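Local coordinates for protein transcriptional regulator nlh2 (Aquifex aeolicus, PDB 4G3V) that probably regulates sigma54-dependent transcription, with a GAF domain thought to control the switch between inactive and active states, at residues L19-L29 against L155-R163; K7-I18 against E31-L40. All coordinates share one frame; numbering follows the deposited sequence.

Contact 1. Residues L19-L29 against L155-R163; sequences LTGDYTFEESL and LLGMFFKLR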
loop_
_atom_site.group_PDB
_atom_site.type_symbol
_atom_site.label_atom_id
_atom_site.label_comp_id
_atom_site.label_asym_id
_atom_site.label_seq_id
_atom_site.Cartn_x
_atom_site.Cartn_y
_atom_site.Cartn_z
ATOM N N LEU A 19 8.175 3.633 8.488
ATOM C CA LEU A 19 7.546 4.933 8.322
ATOM C C LEU A 19 6.592 5.332 9.457
ATOM O O LEU A 19 6.214 6.501 9.565
ATOM C CB LEU A 19 6.825 4.992 6.980
ATOM C CG LEU A 19 7.725 4.823 5.752
ATOM C CD1 LEU A 19 6.881 4.891 4.485
ATOM C CD2 LEU A 19 8.833 5.875 5.728
ATOM N N THR A 20 6.204 4.378 10.293
ATOM C CA THR A 20 5.418 4.694 11.487
ATOM C C THR A 20 6.283 4.756 12.757
ATOM O O THR A 20 5.765 4.847 13.870
ATOM C CB THR A 20 4.255 3.705 11.699
ATOM O OG1 THR A 20 4.741 2.349 11.755
ATOM C CG2 THR A 20 3.239 3.850 10.566
ATOM N N GLY A 21 7.598 4.704 12.566
ATOM C CA GLY A 21 8.556 4.840 13.635
ATOM C C GLY A 21 8.928 6.293 13.884
ATOM O O GLY A 21 8.150 7.216 13.627
ATOM N N ASP A 22 10.131 6.495 14.391
ATOM C CA ASP A 22 10.523 7.799 14.895
ATOM C C ASP A 22 11.859 8.231 14.319
ATOM O O ASP A 22 12.525 9.102 14.878
ATOM C CB ASP A 22 10.605 7.750 16.419
ATOM C CG ASP A 22 9.267 7.495 17.050
ATOM O OD1 ASP A 22 8.406 8.379 16.941
ATOM O OD2 ASP A 22 9.059 6.412 17.631
ATOM N N TYR A 23 12.250 7.627 13.201
ATOM C CA TYR A 23 13.482 8.011 12.526
ATOM C C TYR A 23 13.299 9.381 11.889
ATOM O O TYR A 23 12.158 9.801 11.651
ATOM C CB TYR A 23 13.858 6.953 11.476
ATOM C CG TYR A 23 13.981 5.569 12.064
ATOM C CD1 TYR A 23 15.072 5.223 12.867
ATOM C CD2 TYR A 23 12.993 4.617 11.853
ATOM C CE1 TYR A 23 15.172 3.975 13.426
ATOM C CE2 TYR A 23 13.085 3.369 12.417
ATOM C CZ TYR A 23 14.179 3.049 13.199
ATOM O OH TYR A 23 14.279 1.794 13.759
ATOM N N THR A 24 14.398 10.094 11.630
ATOM C CA THR A 24 14.272 11.415 11.015
ATOM C C THR A 24 13.695 11.224 9.623
ATOM O O THR A 24 13.684 10.110 9.096
ATOM C CB THR A 24 15.607 12.169 10.889
ATOM O OG1 THR A 24 16.448 11.494 9.944
ATOM C CG2 THR A 24 16.309 12.291 12.247
ATOM N N PHE A 25 13.227 12.315 9.033
ATOM C CA PHE A 25 12.593 12.259 7.720
ATOM C C PHE A 25 13.561 11.634 6.714
ATOM O O PHE A 25 13.230 10.663 6.034
ATOM C CB PHE A 25 12.181 13.663 7.270
ATOM C CG PHE A 25 11.451 13.692 5.960
ATOM C CD1 PHE A 25 10.147 13.238 5.862
ATOM C CD2 PHE A 25 12.067 14.188 4.822
ATOM C CE1 PHE A 25 9.474 13.277 4.644
ATOM C CE2 PHE A 25 11.400 14.228 3.612
ATOM C CZ PHE A 25 10.100 13.775 3.523
ATOM N N GLU A 26 14.770 12.170 6.655
ATOM C CA GLU A 26 15.761 11.705 5.697
ATOM C C GLU A 26 16.220 10.269 5.970
ATOM O O GLU A 26 16.375 9.492 5.036
ATOM C CB GLU A 26 16.957 12.661 5.662
ATOM C CG GLU A 26 16.603 14.061 5.169
ATOM C CD GLU A 26 16.066 14.988 6.264
ATOM O OE1 GLU A 26 15.789 14.529 7.411
ATOM O OE2 GLU A 26 15.938 16.204 5.964
ATOM N N GLU A 27 16.444 9.911 7.236
ATOM C CA GLU A 27 16.846 8.540 7.570
ATOM C C GLU A 27 15.741 7.559 7.168
ATOM O O GLU A 27 16.028 6.456 6.706
ATOM C CB GLU A 27 17.156 8.377 9.067
ATOM C CG GLU A 27 18.398 9.159 9.572
ATOM C CD GLU A 27 19.746 8.523 9.202
ATOM O OE1 GLU A 27 20.749 8.860 9.864
ATOM O OE2 GLU A 27 19.822 7.705 8.257
ATOM N N SER A 28 14.480 7.965 7.346
ATOM C CA SER A 28 13.335 7.112 7.002
ATOM C C SER A 28 13.320 6.805 5.501
ATOM O O SER A 28 13.177 5.647 5.091
ATOM C CB SER A 28 12.015 7.785 7.413
ATOM O OG SER A 28 11.936 7.946 8.834
ATOM N N LEU A 29 13.483 7.841 4.683
ATOM C CA LEU A 29 13.489 7.663 3.231
ATOM C C LEU A 29 14.632 6.772 2.801
ATOM O O LEU A 29 14.454 5.886 1.974
ATOM C CB LEU A 29 13.609 8.995 2.505
ATOM C CG LEU A 29 12.531 10.046 2.757
ATOM C CD1 LEU A 29 12.758 11.245 1.838
ATOM C CD2 LEU A 29 11.150 9.465 2.565
ATOM N N LEU A 155 2.463 4.707 0.400
ATOM C CA LEU A 155 2.949 4.680 1.772
ATOM C C LEU A 155 3.758 5.934 2.031
ATOM O O LEU A 155 3.680 6.537 3.111
ATOM C CB LEU A 155 3.800 3.444 2.028
ATOM C CG LEU A 155 3.089 2.095 1.958
ATOM C CD1 LEU A 155 4.100 0.976 2.109
ATOM C CD2 LEU A 155 2.012 1.982 3.012
ATOM N N LEU A 156 4.554 6.332 1.051
ATOM C CA LEU A 156 5.348 7.541 1.211
ATOM C C LEU A 156 4.451 8.797 1.271
ATOM O O LEU A 156 4.754 9.754 1.984
ATOM C CB LEU A 156 6.382 7.651 0.083
ATOM C CG LEU A 156 7.555 6.674 0.225
ATOM C CD1 LEU A 156 8.370 6.571 -1.058
ATOM C CD2 LEU A 156 8.482 7.102 1.396
ATOM N N GLY A 157 3.355 8.799 0.518
ATOM C CA GLY A 157 2.404 9.901 0.583
ATOM C C GLY A 157 1.872 10.066 2.003
ATOM O O GLY A 157 1.784 11.165 2.529
ATOM N N MET A 158 1.522 8.954 2.643
ATOM C CA MET A 158 1.054 8.969 4.026
ATOM C C MET A 158 2.147 9.544 4.921
ATOM O O MET A 158 1.886 10.353 5.802
ATOM C CB MET A 158 0.708 7.558 4.509
ATOM C CG MET A 158 -0.460 6.880 3.797
ATOM S SD MET A 158 -2.067 7.602 4.142
ATOM C CE MET A 158 -2.166 7.479 5.920
ATOM N N PHE A 159 3.382 9.110 4.673
ATOM C CA PHE A 159 4.524 9.558 5.468
ATOM C C PHE A 159 4.742 11.068 5.329
ATOM O O PHE A 159 5.029 11.758 6.319
ATOM C CB PHE A 159 5.790 8.827 5.048
ATOM C CG PHE A 159 6.986 9.116 5.929
ATOM C CD1 PHE A 159 6.997 8.720 7.248
ATOM C CD2 PHE A 159 8.092 9.783 5.425
ATOM C CE1 PHE A 159 8.100 8.982 8.056
ATOM C CE2 PHE A 159 9.192 10.043 6.210
ATOM C CZ PHE A 159 9.199 9.642 7.532
ATOM N N PHE A 160 4.628 11.581 4.106
ATOM C CA PHE A 160 4.765 13.024 3.885
ATOM C C PHE A 160 3.717 13.814 4.692
ATOM O O PHE A 160 4.009 14.887 5.254
ATOM C CB PHE A 160 4.628 13.379 2.397
ATOM C CG PHE A 160 5.853 13.072 1.555
ATOM C CD1 PHE A 160 6.763 12.087 1.914
ATOM C CD2 PHE A 160 6.078 13.775 0.380
ATOM C CE1 PHE A 160 7.876 11.815 1.119
ATOM C CE2 PHE A 160 7.177 13.504 -0.423
ATOM C CZ PHE A 160 8.076 12.526 -0.059
ATOM N N LYS A 161 2.498 13.288 4.744
ATOM C CA LYS A 161 1.428 13.893 5.542
ATOM C C LYS A 161 1.770 13.811 7.036
ATOM O O LYS A 161 1.609 14.784 7.782
ATOM C CB LYS A 161 0.105 13.173 5.256
ATOM C CG LYS A 161 -1.106 13.697 6.038
ATOM C CD LYS A 161 -1.501 15.100 5.629
ATOM C CE LYS A 161 -2.672 15.605 6.465
ATOM N NZ LYS A 161 -3.211 16.882 5.961
ATOM N N LEU A 162 2.265 12.650 7.459
ATOM C CA LEU A 162 2.643 12.429 8.846
ATOM C C LEU A 162 3.657 13.468 9.316
ATOM O O LEU A 162 3.560 13.992 10.430
ATOM C CB LEU A 162 3.227 11.028 8.996
ATOM C CG LEU A 162 3.582 10.561 10.402
ATOM C CD1 LEU A 162 2.395 10.694 11.329
ATOM C CD2 LEU A 162 4.060 9.124 10.350
ATOM N N ARG A 163 4.625 13.758 8.461
ATOM C CA ARG A 163 5.740 14.620 8.829
ATOM C C ARG A 163 5.560 16.058 8.351
ATOM O O ARG A 163 6.496 16.856 8.398
ATOM C CB ARG A 163 7.031 14.023 8.287
ATOM C CG ARG A 163 7.295 12.619 8.826
ATOM C CD ARG A 163 7.426 12.628 10.358
ATOM N NE ARG A 163 7.829 11.334 10.877
ATOM C CZ ARG A 163 9.087 10.944 11.048
ATOM N NH1 ARG A 163 10.101 11.753 10.754
ATOM N NH2 ARG A 163 9.328 9.733 11.512
HETATM O O HOH W 1 6.653 8.216 11.689
#

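Contact 2. Residues K7-I18 against E31-L40; sequences KEINVVNEITKI and EVLKVLYSYL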
loop_
_atom_site.group_PDB
_atom_site.type_symbol
_atom_site.label_atom_id
_atom_site.label_comp_id
_atom_site.label_asym_id
_atom_site.label_seq_id
_atom_site.Cartn_x
_atom_site.Cartn_y
_atom_site.Cartn_z
ATOM N N LYS A 7 7.922 -11.710 -0.858
ATOM C CA LYS A 7 8.874 -10.639 -0.556
ATOM C C LYS A 7 8.238 -9.260 -0.696
ATOM O O LYS A 7 8.568 -8.343 0.054
ATOM C CB LYS A 7 10.106 -10.710 -1.456
ATOM C CG LYS A 7 11.052 -11.850 -1.145
ATOM C CD LYS A 7 12.243 -11.804 -2.086
ATOM C CE LYS A 7 13.142 -13.019 -1.943
ATOM N NZ LYS A 7 14.223 -13.025 -2.976
ATOM N N GLU A 8 7.329 -9.108 -1.651
ATOM C CA GLU A 8 6.624 -7.839 -1.834
ATOM C C GLU A 8 5.712 -7.533 -0.657
ATOM O O GLU A 8 5.636 -6.391 -0.180
ATOM C CB GLU A 8 5.820 -7.871 -3.136
ATOM C CG GLU A 8 6.707 -7.823 -4.365
ATOM C CD GLU A 8 5.963 -8.075 -5.669
ATOM O OE1 GLU A 8 4.773 -8.478 -5.639
ATOM O OE2 GLU A 8 6.588 -7.872 -6.731
ATOM N N ILE A 9 5.027 -8.558 -0.175
ATOM C CA ILE A 9 4.163 -8.394 0.986
ATOM C C ILE A 9 5.007 -8.004 2.194
ATOM O O ILE A 9 4.692 -7.041 2.927
ATOM C CB ILE A 9 3.384 -9.690 1.259
ATOM C CG1 ILE A 9 2.297 -9.864 0.182
ATOM C CG2 ILE A 9 2.766 -9.664 2.645
ATOM C CD1 ILE A 9 1.716 -11.271 0.092
ATOM N N ASN A 10 6.101 -8.734 2.389
ATOM C CA ASN A 10 6.981 -8.464 3.521
ATOM C C ASN A 10 7.642 -7.084 3.461
ATOM O O ASN A 10 7.800 -6.418 4.496
ATOM C CB ASN A 10 8.021 -9.586 3.672
ATOM C CG ASN A 10 7.390 -10.895 4.150
ATOM O OD1 ASN A 10 6.355 -10.881 4.822
ATOM N ND2 ASN A 10 8.009 -12.029 3.807
ATOM N N VAL A 11 8.040 -6.636 2.281
ATOM C CA VAL A 11 8.680 -5.317 2.196
ATOM C C VAL A 11 7.679 -4.197 2.470
ATOM O O VAL A 11 8.025 -3.176 3.066
ATOM C CB VAL A 11 9.450 -5.084 0.863
ATOM C CG1 VAL A 11 8.533 -4.658 -0.239
ATOM C CG2 VAL A 11 10.537 -4.019 1.066
ATOM N N VAL A 12 6.440 -4.376 2.035
ATOM C CA VAL A 12 5.401 -3.400 2.337
ATOM C C VAL A 12 5.161 -3.342 3.854
ATOM O O VAL A 12 5.077 -2.254 4.440
ATOM C CB VAL A 12 4.096 -3.721 1.573
ATOM C CG1 VAL A 12 2.900 -2.994 2.194
ATOM C CG2 VAL A 12 4.262 -3.356 0.100
ATOM N N ASN A 13 5.065 -4.491 4.508
ATOM C CA ASN A 13 4.938 -4.479 5.975
ATOM C C ASN A 13 6.129 -3.794 6.647
ATOM O O ASN A 13 5.967 -3.015 7.582
ATOM C CB ASN A 13 4.802 -5.901 6.540
ATOM C CG ASN A 13 3.547 -6.598 6.078
ATOM O OD1 ASN A 13 2.581 -5.957 5.670
ATOM N ND2 ASN A 13 3.552 -7.928 6.146
ATOM N N GLU A 14 7.332 -4.082 6.161
ATOM C CA GLU A 14 8.558 -3.534 6.751
ATOM C C GLU A 14 8.636 -2.019 6.547
ATOM O O GLU A 14 8.983 -1.279 7.457
ATOM C CB GLU A 14 9.775 -4.221 6.135
ATOM C CG GLU A 14 11.130 -3.659 6.571
ATOM C CD GLU A 14 11.472 -3.881 8.034
ATOM O OE1 GLU A 14 10.659 -4.448 8.797
ATOM O OE2 GLU A 14 12.591 -3.480 8.413
ATOM N N ILE A 15 8.287 -1.557 5.346
ATOM C CA ILE A 15 8.275 -0.132 5.055
ATOM C C ILE A 15 7.278 0.597 5.947
ATOM O O ILE A 15 7.576 1.673 6.454
ATOM C CB ILE A 15 8.008 0.121 3.546
ATOM C CG1 ILE A 15 9.264 -0.282 2.743
ATOM C CG2 ILE A 15 7.670 1.577 3.283
ATOM C CD1 ILE A 15 9.068 -0.326 1.224
ATOM N N THR A 16 6.107 0.001 6.181
ATOM C CA THR A 16 5.116 0.640 7.047
ATOM C C THR A 16 5.642 0.752 8.476
ATOM O O THR A 16 5.436 1.761 9.153
ATOM C CB THR A 16 3.784 -0.136 7.005
ATOM O OG1 THR A 16 3.306 -0.157 5.655
ATOM C CG2 THR A 16 2.722 0.481 7.884
ATOM N N LYS A 17 6.337 -0.281 8.920
ATOM C CA LYS A 17 6.966 -0.282 10.240
ATOM C C LYS A 17 7.997 0.845 10.363
ATOM O O LYS A 17 8.011 1.572 11.356
ATOM C CB LYS A 17 7.625 -1.630 10.493
ATOM C CG LYS A 17 8.274 -1.754 11.858
ATOM C CD LYS A 17 8.767 -3.190 12.107
ATOM C CE LYS A 17 9.493 -3.304 13.434
ATOM N NZ LYS A 17 10.088 -4.663 13.650
ATOM N N ILE A 18 8.851 0.995 9.354
ATOM C CA ILE A 18 9.838 2.078 9.339
ATOM C C ILE A 18 9.162 3.452 9.362
ATOM O O ILE A 18 9.521 4.328 10.162
ATOM C CB ILE A 18 10.721 1.985 8.091
ATOM C CG1 ILE A 18 11.611 0.742 8.157
ATOM C CG2 ILE A 18 11.567 3.244 7.919
ATOM C CD1 ILE A 18 12.147 0.327 6.806
ATOM N N GLU A 31 16.080 4.461 4.562
ATOM C CA GLU A 31 15.864 3.086 5.007
ATOM C C GLU A 31 14.857 2.390 4.082
ATOM O O GLU A 31 14.984 1.201 3.800
ATOM C CB GLU A 31 15.401 3.046 6.459
ATOM C CG GLU A 31 15.367 1.656 7.073
ATOM C CD GLU A 31 16.738 1.066 7.361
ATOM O OE1 GLU A 31 17.777 1.741 7.156
ATOM O OE2 GLU A 31 16.766 -0.098 7.810
ATOM N N VAL A 32 13.864 3.126 3.592
ATOM C CA VAL A 32 12.959 2.566 2.584
ATOM C C VAL A 32 13.734 2.083 1.343
ATOM O O VAL A 32 13.524 0.962 0.856
ATOM C CB VAL A 32 11.884 3.587 2.175
ATOM C CG1 VAL A 32 11.069 3.088 0.955
ATOM C CG2 VAL A 32 10.972 3.867 3.337
ATOM N N LEU A 33 14.640 2.907 0.832
ATOM C CA LEU A 33 15.400 2.521 -0.350
ATOM C C LEU A 33 16.325 1.345 -0.052
ATOM O O LEU A 33 16.545 0.484 -0.910
ATOM C CB LEU A 33 16.190 3.710 -0.902
ATOM C CG LEU A 33 15.322 4.908 -1.331
ATOM C CD1 LEU A 33 16.152 6.022 -1.975
ATOM C CD2 LEU A 33 14.224 4.468 -2.274
ATOM N N LYS A 34 16.862 1.302 1.162
ATOM C CA LYS A 34 17.723 0.204 1.563
ATOM C C LYS A 34 16.957 -1.118 1.576
ATOM O O LYS A 34 17.472 -2.148 1.130
ATOM C CB LYS A 34 18.326 0.476 2.942
ATOM C CG LYS A 34 19.309 -0.573 3.408
ATOM C CD LYS A 34 19.788 -0.280 4.826
ATOM C CE LYS A 34 20.459 1.075 4.930
ATOM N NZ LYS A 34 20.864 1.382 6.328
ATOM N N VAL A 35 15.726 -1.100 2.076
ATOM C CA VAL A 35 14.956 -2.345 2.093
ATOM C C VAL A 35 14.470 -2.719 0.682
ATOM O O VAL A 35 14.321 -3.899 0.368
ATOM C CB VAL A 35 13.815 -2.380 3.166
ATOM C CG1 VAL A 35 14.406 -2.233 4.574
ATOM C CG2 VAL A 35 12.790 -1.333 2.936
ATOM N N LEU A 36 14.250 -1.739 -0.188
ATOM C CA LEU A 36 13.935 -2.074 -1.581
ATOM C C LEU A 36 15.092 -2.845 -2.200
ATOM O O LEU A 36 14.902 -3.773 -2.992
ATOM C CB LEU A 36 13.657 -0.820 -2.395
ATOM C CG LEU A 36 12.247 -0.274 -2.206
ATOM C CD1 LEU A 36 12.046 0.995 -3.012
ATOM C CD2 LEU A 36 11.243 -1.333 -2.625
ATOM N N TYR A 37 16.301 -2.460 -1.838
ATOM C CA TYR A 37 17.467 -3.201 -2.286
ATOM C C TYR A 37 17.535 -4.584 -1.630
ATOM O O TYR A 37 17.673 -5.600 -2.306
ATOM C CB TYR A 37 18.729 -2.414 -1.972
ATOM C CG TYR A 37 19.974 -3.218 -2.173
ATOM C CD1 TYR A 37 20.486 -3.423 -3.439
ATOM C CD2 TYR A 37 20.642 -3.771 -1.095
ATOM C CE1 TYR A 37 21.635 -4.162 -3.625
ATOM C CE2 TYR A 37 21.784 -4.506 -1.271
ATOM C CZ TYR A 37 22.276 -4.695 -2.530
ATOM O OH TYR A 37 23.413 -5.432 -2.677
ATOM N N SER A 38 17.432 -4.630 -0.311
ATOM C CA SER A 38 17.631 -5.890 0.399
ATOM C C SER A 38 16.504 -6.908 0.143
ATOM O O SER A 38 16.765 -8.103 0.032
ATOM C CB SER A 38 17.808 -5.627 1.898
ATOM O OG SER A 38 16.588 -5.217 2.487
ATOM N N TYR A 39 15.260 -6.443 0.044
ATOM C CA TYR A 39 14.136 -7.339 -0.210
ATOM C C TYR A 39 13.911 -7.615 -1.702
ATOM O O TYR A 39 13.647 -8.764 -2.088
ATOM C CB TYR A 39 12.837 -6.778 0.381
ATOM C CG TYR A 39 12.695 -6.924 1.886
ATOM C CD1 TYR A 39 13.468 -6.163 2.759
ATOM C CD2 TYR A 39 11.762 -7.803 2.437
ATOM C CE1 TYR A 39 13.327 -6.281 4.130
ATOM C CE2 TYR A 39 11.612 -7.924 3.810
ATOM C CZ TYR A 39 12.399 -7.162 4.651
ATOM O OH TYR A 39 12.268 -7.284 6.029
ATOM N N LEU A 40 14.009 -6.582 -2.542
ATOM C CA LEU A 40 13.579 -6.706 -3.942
ATOM C C LEU A 40 14.666 -6.514 -4.996
ATOM O O LEU A 40 14.366 -6.559 -6.195
ATOM C CB LEU A 40 12.446 -5.714 -4.238
ATOM C CG LEU A 40 11.166 -5.918 -3.434
ATOM C CD1 LEU A 40 10.097 -4.966 -3.919
ATOM C CD2 LEU A 40 10.686 -7.366 -3.537
#

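Contact 1. Residues L19-L29 against L155-R163
The F159 ring is sandwiched: L19 CD2 sits over the centre of one face, 3.7 Å from the centroid in a CH-pi contact, while R163 CG lies on the opposite face, offset toward the rim. F159 CG stands anti to the backbone N (chi1 -173°), which drives the ring as a knob into the hole formed by L19, F25, S28 and L29; at its far end F159 CZ meets S28 CB at 3.4 Å. The F25 ring is nearly parallel to F159, planes 5° apart, but slid so far that the two barely overlap, and F25 CD1 touches F159 CE2 at 3.4 Å. F160 completes the aromatic cluster obliquely, its CE1 3.8 Å from F25 CZ, with L29 CD2 at its edge. F159 CE1 lies over one face of the R163 guanidinium, and Y23 O and a water lie at its edge. In this GAF domain the C-terminal helix 139-162 thereby packs against the start of helix 25-40 and the turn leading into it, with I49 of strand 44-51 touching both F25 and F160. R163 follows the last turn of its helix, its chain bent at chi2, and grips Y23 O end-on with NH1 at 3.0 Å and NH2 at 2.8 Å, both in the carbonyl plane. Both bonds are bent, as expected when two donors share one oxygen. The same water accepts from R163 NH2 and donates to L19 O and G21 O, tying the turn to the arginine. T24 N-caps helix 25-40, its OG1 accepting from E27 N, while S28 OG donates to T24 O at 2.8 Å from above the carbonyl plane.

Contact 2. Residues K7-I18 against E31-L40
V11 lies alongside Y39, the two side chains running opposite ways, with V11 CG2 3.7 Å from Y39 CB and V11 CA over one face of the tyrosine ring. N10 CB approaches the edge of that ring, and E14 CG reaches its far end, 3.8 Å from Y39 OH; with K7 these residues form the hole that Y39 fills as a knob. With CG anti to its carbonyl carbon (chi1 -77°), Y39 sends its ring obliquely across segment 7-18, with the hydroxyl end at E14. An alanine here would remove the ring and would probably leave V11 CA and N10 CB without their cover and open a gap beside E14 CG. One turn earlier, V35 is a second knob, among V11, E14, I15 and I18: its CG2 meets I15 CG1 at 3.7 Å, and its CG1 turns to E14 CG and I18 CD1. Past it, I15 crosses V32 at about a right angle, CD1 to CG1 4.0 Å, and I18 CD1 rests on E31 CG at 3.5 Å. At the other end, L40 CD1 touches V11 CG1, and the aliphatic part of K7 brings its CD to 3.3 Å from Y39 O. This knobs-into-holes packing pairs two consecutive antiparallel helices of the GAF domain, their segment axes 9.8 Å apart at closest and 159° between directions. Helix 139-162 lies beyond, with I152 touching both I15 and L36; N13 and E8 on helix 7-18 hydrogen-bond to side chains of the second subunit, weakly for E8. No hydrogen bond spans the two segments, so the pairing rests on the fit of methyls, methylenes and one ring.

Helix 25-40 serves both contacts, its first turns in contact 1 and its later turns in contact 2, while helix 4-19 supplies the partner in contact 2 and runs on into the turn of contact 1. The two meet directly: L155 CD2 packs on T16 OG1 at 3.6 Å, and L19 CD2 on V32 CG2 at 3.8 Å. Each is only partly buried. Contact 1 joins a largely buried aromatic and leucine centre to a polar margin at the chain's C-terminal end, where an arginine and a water hold backbone carbonyls; contact 2 is aliphatic inside, with K7 and N10 at its exposed margin and E14 and E31 only partly exposed. Both also border the second subunit.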